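PDB 5TVG: alpha,alpha-trehalose-phosphate synthase (UDP-forming) from Burkholderia vietnamiensis, which is a family 20 glycosyltransferase, built on the two-domain GT-B fold and modelled here with uridine-5'-diphosphate bound. Local coordinates for residues G45-W50 / V70-L75; A113-V118 / H142-A147; V268-R273 / V364-P369. All blocks are in the same frame, centred on the assembly; numbering follows the deposited sequence.

Interaction 1: residues G45-W50 / V70-L75; sequences GVWFGW and VTYATL
Strand 46-48 and strand 70-75 run parallel, their axes 4.7 Å apart and 17° from alignment, and five backbone hydrogen bonds join them, from Thr71 N to Gly45 O at one end to Leu75 N to Gly49 O at the other. The shortest is Trp47 N to Thr71 O at 2.8 Å, while Gly49 N to Ala73 O stretches to 3.3 Å. Val46 and Thr71 stand as neighbours on one face. The small methyl of Ala73 lets large neighbours close in: Val46 CG1 comes to 4.1 Å from Ala73 CB and Phe48 CD1 to 4.0 Å. Phe48, its ring anti to the backbone N (chi1 176°), leans on to Leu75, CZ to CD1 3.8 Å, and helix 109-127 packs over both. These strands belong to the largely parallel sheet of the N-terminal Rossmann-like domain; helix 31-43, which links strand 12-16 to its neighbour 46-48 in a beta-alpha-beta unit, covers the other face. There Trp47 CE3 approaches Tyr72 CE2 to 3.9 Å, the rings meeting aslant beneath that helix, while Trp47 NE1 is satisfied by Ser16 OG. At Gly49 the chain bends sharply, and its backbone angles would press a CB on the carbonyl O of Phe48, which glycine avoids. Beyond it the edge of Trp50 meets the backbone, CD1 lying 3.2 Å from Leu75 O, and its NE1 bonds to Glu53 O.

Interaction 2: residues A113-V118 / H142-A147; sequences AGYLRV and HLLPFA
Tyr115 reaches out from helix 109-127 and lays its ring between the carbonyl of His142 and the pyrrolidine ring of Pro145. With CG anti to the backbone N (chi1 177°), the ring reaches towards the bend that leads to helix 146-152. This is the tight part of the contact. Tyr115 CE2 rests 3.4 Å from Pro145 CG, the two side chains crossing at about a right angle, and on the CE1 side of the ring Tyr115 CE1 comes within 3.1 Å of His142 O. At the phenol end Pro145 CD lies 3.3 Å from Tyr115 OH, and CB of Leu144 is close by at 3.6 Å. Proline suits this place: its compact, puckered ring offers CG and CD as an apolar surface, and its nitrogen brings no hydrogen that would need an acceptor. The type I turn from Leu143 to Phe146, closed by Phe146 N to Leu143 O, presents that ring to the tyrosine.

The other part is looser and less buried. Leu116, partly exposed, adds a single touch, CD2 to Pro145 CG at 3.9 Å, and otherwise leans on Glu181 and Phe185 of helix 179-186.

Across the two segments the contact is therefore mainly apolar, and two of its polar atoms are answered from just outside: Tyr115 OH by Tyr141 O, His142 O by Asn119 ND2, so an aromatic side chain can be buried here without leaving its hydroxyl unpaired.

Interaction 3: residues V268-R273 / V364-P369; sequences VMSVDR and VGYVTP. With UDP (uridine-5'-diphosphate), chain I.
Val268 and Val364 run alongside each other on the same face, CG2 of the first 4.1 Å from CB of the second, as befits partners in a parallel bridge; branched valines fill the space between sheet and helices well. Val268 also meets Tyr366 aslant, CG1 against Tyr366 CB at 3.7 Å, while the tyrosine ring runs on so that its OH bonds to Arg283 O. Beneath these side chains Met269 N donates to Val364 O, and Met269 O accepts from Tyr366 N. The strands lie 38° apart in direction, and after the Met269 bonds the ladder gives way to a side chain: Ser270, its OG turned beside its own N (chi1 -72°), donates to Tyr366 O at 2.7 Å, in the carbonyl plane and on a lone pair. A small hydroxyl suits this widening gap, where a water also accepts from Val271 N. At the end of the strand, Val271 CG1 touches C5 of the uracil of UDP at 3.5 Å. Arg273 offers the edge of its guanidinium to the beta phosphate, NE to O3B 2.7 Å and NH2 to O2B 2.9 Å, while Asp275 takes its NH1 in a salt bridge. Lys278 NZ also bonds the nucleotide. Parallel strands whose C-terminal ends open into loops that hold a nucleotide are characteristic of Rossmann-like domains, here the C-terminal one of the GT-B fold.

All three contacts are largely buried. Interactions 1 and 3 each join neighbouring parallel strands, but in separate sheets, one in each half of the GT-B fold and on opposite sides of the chain's centre, about 33 Å between centres. Interaction 1 keeps its ladder through to the glycine corner; interaction 3 loses it early and gives its loop end to UDP, so it is the one that binds phosphate through a charged side chain. Interaction 2, about 18 Å from interaction 1 between centres, joins a helix to a turn mainly by apolar touches, with one carbonyl against the tyrosine ring. Helix 109-127 serves both: it carries Tyr115 and Leu116, and further along packs on Phe48 and Leu75.

Interaction 1: residues G45-W50 / V70-L75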
# COMPACT_ATOMS: atom_id res chain seq x y z
N GLY A 45 -31.25 34.83 -21.44
CA GLY A 45 -30.35 33.83 -21.99
C GLY A 45 -30.69 32.38 -21.62
O GLY A 45 -31.71 32.07 -21.01
N VAL A 46 -29.77 31.49 -22.00
CA VAL A 46 -29.93 30.06 -21.82
C VAL A 46 -28.69 29.51 -21.12
O VAL A 46 -27.56 29.93 -21.41
CB VAL A 46 -30.15 29.33 -23.17
CG1 VAL A 46 -30.35 27.85 -22.95
CG2 VAL A 46 -31.33 29.95 -23.98
N TRP A 47 -28.90 28.58 -20.19
CA TRP A 47 -27.81 27.83 -19.58
C TRP A 47 -27.92 26.38 -20.04
O TRP A 47 -28.89 25.69 -19.71
CB TRP A 47 -27.84 27.99 -18.05
CG TRP A 47 -26.59 27.48 -17.29
CD1 TRP A 47 -25.57 26.73 -17.79
CD2 TRP A 47 -26.29 27.69 -15.89
NE1 TRP A 47 -24.64 26.46 -16.79
CE2 TRP A 47 -25.06 27.04 -15.63
CE3 TRP A 47 -26.93 28.38 -14.85
CZ2 TRP A 47 -24.47 27.03 -14.36
CZ3 TRP A 47 -26.34 28.39 -13.60
CH2 TRP A 47 -25.13 27.70 -13.35
N PHE A 48 -26.93 25.91 -20.80
CA PHE A 48 -26.92 24.61 -21.44
C PHE A 48 -25.80 23.75 -20.85
O PHE A 48 -24.73 24.26 -20.51
CB PHE A 48 -26.74 24.77 -22.95
CG PHE A 48 -26.61 23.47 -23.71
CD1 PHE A 48 -27.74 22.81 -24.15
CD2 PHE A 48 -25.36 22.92 -23.98
CE1 PHE A 48 -27.63 21.62 -24.85
CE2 PHE A 48 -25.24 21.74 -24.68
CZ PHE A 48 -26.39 21.07 -25.12
N GLY A 49 -26.08 22.46 -20.67
CA GLY A 49 -25.05 21.52 -20.24
C GLY A 49 -25.67 20.26 -19.64
O GLY A 49 -26.85 20.00 -19.79
N TRP A 50 -24.82 19.51 -18.94
CA TRP A 50 -25.21 18.23 -18.37
C TRP A 50 -25.95 18.46 -17.05
O TRP A 50 -25.61 19.36 -16.28
CB TRP A 50 -23.95 17.38 -18.15
CG TRP A 50 -24.06 16.06 -17.43
CD1 TRP A 50 -24.98 15.05 -17.67
CD2 TRP A 50 -23.18 15.57 -16.40
NE1 TRP A 50 -24.73 13.98 -16.82
CE2 TRP A 50 -23.63 14.27 -16.04
CE3 TRP A 50 -22.07 16.11 -15.74
CZ2 TRP A 50 -23.01 13.51 -15.05
CZ3 TRP A 50 -21.44 15.34 -14.75
CH2 TRP A 50 -21.91 14.06 -14.42
N VAL A 70 -35.03 33.20 -17.71
CA VAL A 70 -33.90 32.34 -18.02
C VAL A 70 -34.36 30.96 -18.41
O VAL A 70 -35.30 30.41 -17.81
CB VAL A 70 -32.96 32.29 -16.80
CG1 VAL A 70 -31.73 31.43 -17.08
CG2 VAL A 70 -32.58 33.71 -16.44
N THR A 71 -33.71 30.38 -19.42
CA THR A 71 -33.98 29.02 -19.85
C THR A 71 -32.82 28.09 -19.46
O THR A 71 -31.65 28.45 -19.60
CB THR A 71 -34.20 28.98 -21.36
OG1 THR A 71 -35.32 29.82 -21.67
CG2 THR A 71 -34.49 27.58 -21.82
N TYR A 72 -33.16 26.91 -18.94
CA TYR A 72 -32.18 25.88 -18.62
C TYR A 72 -32.41 24.71 -19.57
O TYR A 72 -33.49 24.10 -19.55
CB TYR A 72 -32.31 25.43 -17.16
CG TYR A 72 -32.14 26.54 -16.14
CD1 TYR A 72 -33.19 27.39 -15.80
CD2 TYR A 72 -30.93 26.73 -15.48
CE1 TYR A 72 -33.03 28.40 -14.86
CE2 TYR A 72 -30.76 27.73 -14.54
CZ TYR A 72 -31.81 28.56 -14.23
OH TYR A 72 -31.62 29.56 -13.29
N ALA A 73 -31.42 24.39 -20.39
CA ALA A 73 -31.55 23.31 -21.37
C ALA A 73 -30.52 22.24 -21.01
O ALA A 73 -29.32 22.48 -21.16
CB ALA A 73 -31.36 23.83 -22.79
N THR A 74 -30.98 21.08 -20.50
CA THR A 74 -30.07 20.07 -19.97
C THR A 74 -30.25 18.70 -20.60
O THR A 74 -31.32 18.34 -21.13
CB THR A 74 -30.18 19.92 -18.43
OG1 THR A 74 -31.51 19.53 -18.08
CG2 THR A 74 -29.83 21.24 -17.72
N LEU A 75 -29.19 17.90 -20.48
CA LEU A 75 -29.10 16.58 -21.06
C LEU A 75 -28.42 15.65 -20.07
O LEU A 75 -27.55 16.07 -19.30
CB LEU A 75 -28.26 16.59 -22.36
CG LEU A 75 -28.87 17.19 -23.60
CD1 LEU A 75 -27.75 17.59 -24.54
CD2 LEU A 75 -29.84 16.17 -24.28
O HOH W 1 -34.39 32.05 -22.31

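Interaction 2: residues A113-V118 / H142-A147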
# COMPACT_ATOMS: atom_id res chain seq x y z
N ALA A 113 -11.24 9.75 -26.94
CA ALA A 113 -12.24 9.72 -28.02
C ALA A 113 -13.64 9.99 -27.49
O ALA A 113 -14.41 10.72 -28.11
CB ALA A 113 -12.18 8.38 -28.76
N GLY A 114 -14.00 9.42 -26.32
CA GLY A 114 -15.31 9.71 -25.75
C GLY A 114 -15.44 11.16 -25.31
O GLY A 114 -16.52 11.76 -25.40
N TYR A 115 -14.36 11.73 -24.80
CA TYR A 115 -14.32 13.16 -24.51
C TYR A 115 -14.62 13.98 -25.76
O TYR A 115 -15.45 14.89 -25.74
CB TYR A 115 -12.94 13.50 -23.93
CG TYR A 115 -12.64 14.95 -23.61
CD1 TYR A 115 -13.03 15.53 -22.40
CD2 TYR A 115 -11.93 15.72 -24.51
CE1 TYR A 115 -12.69 16.87 -22.11
CE2 TYR A 115 -11.58 17.03 -24.21
CZ TYR A 115 -11.97 17.61 -23.05
OH TYR A 115 -11.63 18.92 -22.84
N LEU A 116 -13.97 13.64 -26.88
CA LEU A 116 -14.30 14.32 -28.13
C LEU A 116 -15.74 14.02 -28.53
O LEU A 116 -16.50 14.95 -28.85
CB LEU A 116 -13.33 13.91 -29.24
CG LEU A 116 -11.85 14.26 -29.00
CD1 LEU A 116 -10.97 13.93 -30.21
CD2 LEU A 116 -11.72 15.73 -28.62
N ARG A 117 -16.15 12.75 -28.45
CA ARG A 117 -17.51 12.38 -28.86
C ARG A 117 -18.55 13.12 -28.05
O ARG A 117 -19.53 13.63 -28.60
CB ARG A 117 -17.72 10.86 -28.73
CG ARG A 117 -19.12 10.36 -29.16
CD ARG A 117 -19.33 8.83 -28.87
NE ARG A 117 -19.31 8.58 -27.43
CZ ARG A 117 -18.37 7.89 -26.79
NH1 ARG A 117 -17.37 7.32 -27.46
NH2 ARG A 117 -18.45 7.75 -25.47
N VAL A 118 -18.36 13.22 -26.73
CA VAL A 118 -19.36 13.89 -25.90
C VAL A 118 -19.41 15.38 -26.22
O VAL A 118 -20.50 15.97 -26.30
CB VAL A 118 -19.09 13.61 -24.42
CG1 VAL A 118 -19.87 14.56 -23.56
CG2 VAL A 118 -19.49 12.10 -24.10
N HIS A 142 -13.51 20.69 -19.05
CA HIS A 142 -14.34 19.66 -19.69
C HIS A 142 -14.67 19.99 -21.15
O HIS A 142 -14.92 19.08 -21.94
CB HIS A 142 -15.67 19.49 -18.94
CG HIS A 142 -15.52 19.35 -17.46
ND1 HIS A 142 -15.42 20.43 -16.60
CD2 HIS A 142 -15.42 18.24 -16.67
CE1 HIS A 142 -15.28 20.00 -15.36
NE2 HIS A 142 -15.27 18.68 -15.38
N LEU A 143 -14.64 21.27 -21.54
CA LEU A 143 -15.21 21.71 -22.81
C LEU A 143 -14.17 22.41 -23.70
O LEU A 143 -14.53 23.23 -24.53
CB LEU A 143 -16.41 22.62 -22.52
CG LEU A 143 -17.58 21.94 -21.76
CD1 LEU A 143 -18.48 22.92 -20.99
CD2 LEU A 143 -18.46 21.08 -22.70
N LEU A 144 -12.88 22.12 -23.52
CA LEU A 144 -11.88 22.65 -24.46
C LEU A 144 -12.28 22.46 -25.93
O LEU A 144 -12.08 23.41 -26.72
CB LEU A 144 -10.51 22.03 -24.18
CG LEU A 144 -9.88 22.38 -22.82
CD1 LEU A 144 -8.67 21.51 -22.50
CD2 LEU A 144 -9.46 23.84 -22.87
N PRO A 145 -12.84 21.33 -26.36
CA PRO A 145 -13.17 21.17 -27.78
C PRO A 145 -14.47 21.83 -28.24
O PRO A 145 -14.78 21.74 -29.43
CB PRO A 145 -13.31 19.63 -27.95
CG PRO A 145 -12.72 19.01 -26.69
CD PRO A 145 -12.92 20.05 -25.62
N PHE A 146 -15.23 22.50 -27.36
CA PHE A 146 -16.62 22.80 -27.67
C PHE A 146 -16.74 23.77 -28.85
O PHE A 146 -17.53 23.55 -29.77
CB PHE A 146 -17.33 23.34 -26.43
CG PHE A 146 -18.84 23.28 -26.52
CD1 PHE A 146 -19.51 22.04 -26.37
CD2 PHE A 146 -19.60 24.43 -26.79
CE1 PHE A 146 -20.92 21.94 -26.47
CE2 PHE A 146 -21.02 24.34 -26.91
CZ PHE A 146 -21.66 23.10 -26.75
N ALA A 147 -15.95 24.85 -28.84
CA ALA A 147 -16.01 25.80 -29.95
C ALA A 147 -15.67 25.15 -31.27
O ALA A 147 -16.27 25.48 -32.30
CB ALA A 147 -15.05 26.98 -29.71

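Interaction 3: residues V268-R273 / V364-P369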
# COMPACT_ATOMS: atom_id res chain seq x y z
N VAL A 268 -8.16 27.84 13.95
CA VAL A 268 -7.62 27.84 12.60
C VAL A 268 -8.62 27.09 11.74
O VAL A 268 -9.01 25.96 12.08
CB VAL A 268 -6.22 27.19 12.53
CG1 VAL A 268 -5.70 27.20 11.10
CG2 VAL A 268 -5.20 27.88 13.47
N MET A 269 -9.08 27.73 10.67
CA MET A 269 -10.17 27.25 9.85
C MET A 269 -9.71 26.95 8.43
O MET A 269 -9.06 27.79 7.79
CB MET A 269 -11.29 28.30 9.85
CG MET A 269 -12.51 27.75 9.29
SD MET A 269 -13.41 26.73 10.44
CE MET A 269 -14.46 26.06 9.16
N SER A 270 -10.12 25.80 7.89
CA SER A 270 -9.89 25.44 6.50
C SER A 270 -11.17 24.85 5.93
O SER A 270 -11.86 24.10 6.62
CB SER A 270 -8.78 24.41 6.33
OG SER A 270 -7.52 24.98 6.58
N VAL A 271 -11.48 25.19 4.68
CA VAL A 271 -12.57 24.57 3.91
C VAL A 271 -12.02 24.23 2.53
O VAL A 271 -11.55 25.13 1.82
CB VAL A 271 -13.81 25.47 3.79
CG1 VAL A 271 -14.85 24.77 2.86
CG2 VAL A 271 -14.46 25.74 5.15
N ASP A 272 -12.08 22.95 2.15
CA ASP A 272 -11.53 22.49 0.88
C ASP A 272 -12.28 21.24 0.42
O ASP A 272 -12.53 20.36 1.24
CB ASP A 272 -10.03 22.09 0.99
CG ASP A 272 -9.14 23.19 1.56
OD1 ASP A 272 -9.28 23.53 2.75
OD2 ASP A 272 -8.27 23.69 0.82
N ARG A 273 -12.55 21.12 -0.88
CA ARG A 273 -12.83 19.78 -1.42
C ARG A 273 -11.62 18.89 -1.14
O ARG A 273 -10.48 19.35 -1.04
CB ARG A 273 -13.11 19.79 -2.92
CG ARG A 273 -14.44 20.44 -3.40
CD ARG A 273 -14.52 20.46 -4.97
NE ARG A 273 -13.37 21.16 -5.54
CZ ARG A 273 -12.34 20.57 -6.17
NH1 ARG A 273 -12.33 19.25 -6.36
NH2 ARG A 273 -11.31 21.31 -6.60
N VAL A 364 -7.51 32.46 12.03
CA VAL A 364 -6.63 32.19 10.90
C VAL A 364 -7.41 31.47 9.81
O VAL A 364 -8.12 30.50 10.09
CB VAL A 364 -5.42 31.31 11.31
CG1 VAL A 364 -4.53 31.03 10.12
CG2 VAL A 364 -4.64 31.95 12.47
N GLY A 365 -7.22 31.91 8.56
CA GLY A 365 -7.64 31.14 7.40
C GLY A 365 -6.43 30.47 6.78
O GLY A 365 -5.46 31.12 6.41
N TYR A 366 -6.53 29.17 6.61
CA TYR A 366 -5.39 28.32 6.32
C TYR A 366 -5.69 27.71 4.96
O TYR A 366 -6.45 26.74 4.86
CB TYR A 366 -5.24 27.30 7.43
CG TYR A 366 -3.94 26.56 7.53
CD1 TYR A 366 -2.77 26.97 6.85
CD2 TYR A 366 -3.89 25.38 8.30
CE1 TYR A 366 -1.59 26.21 6.97
CE2 TYR A 366 -2.75 24.67 8.43
CZ TYR A 366 -1.60 25.05 7.78
OH TYR A 366 -0.49 24.22 7.96
N VAL A 367 -5.17 28.34 3.92
CA VAL A 367 -5.55 28.04 2.54
C VAL A 367 -4.26 27.84 1.77
O VAL A 367 -3.69 28.80 1.22
CB VAL A 367 -6.39 29.16 1.91
CG1 VAL A 367 -6.84 28.77 0.48
CG2 VAL A 367 -7.58 29.47 2.79
N THR A 368 -3.83 26.58 1.66
CA THR A 368 -2.49 26.26 1.15
C THR A 368 -2.50 25.24 0.02
O THR A 368 -1.80 24.24 0.07
CB THR A 368 -1.59 25.78 2.30
OG1 THR A 368 -2.10 24.54 2.84
CG2 THR A 368 -1.49 26.85 3.37
N PRO A 369 -3.25 25.49 -1.07
CA PRO A 369 -3.25 24.50 -2.17
C PRO A 369 -1.87 24.36 -2.79
O PRO A 369 -1.10 25.31 -2.86
CB PRO A 369 -4.25 25.08 -3.17
CG PRO A 369 -4.27 26.52 -2.89
CD PRO A 369 -4.09 26.64 -1.40
N1 UDP I . -17.88 25.45 -0.75
C2 UDP I . -19.09 25.33 -0.09
N3 UDP I . -19.19 24.27 0.77
C4 UDP I . -18.21 23.33 1.04
C5 UDP I . -16.98 23.52 0.32
C6 UDP I . -16.86 24.55 -0.54
O2 UDP I . -20.01 26.12 -0.25
O4 UDP I . -18.46 22.41 1.85
C1' UDP I . -17.73 26.58 -1.70
C2' UDP I . -16.83 27.74 -1.25
O2' UDP I . -17.64 28.68 -0.56
C3' UDP I . -16.41 28.32 -2.60
C4' UDP I . -16.29 27.07 -3.47
O4' UDP I . -17.19 26.09 -2.90
O3' UDP I . -17.30 29.29 -3.14
C5' UDP I . -14.91 26.50 -3.45
O5' UDP I . -14.29 27.07 -4.59
PA UDP I . -12.75 27.35 -4.64
O1A UDP I . -12.54 28.30 -5.76
O2A UDP I . -12.22 27.75 -3.27
O3A UDP I . -12.10 25.93 -5.00
PB UDP I . -12.75 24.79 -5.89
O1B UDP I . -13.50 25.54 -6.99
O2B UDP I . -11.56 24.17 -6.61
O3B UDP I . -13.55 23.83 -5.07
O HOH W 2 -9.00 26.23 3.34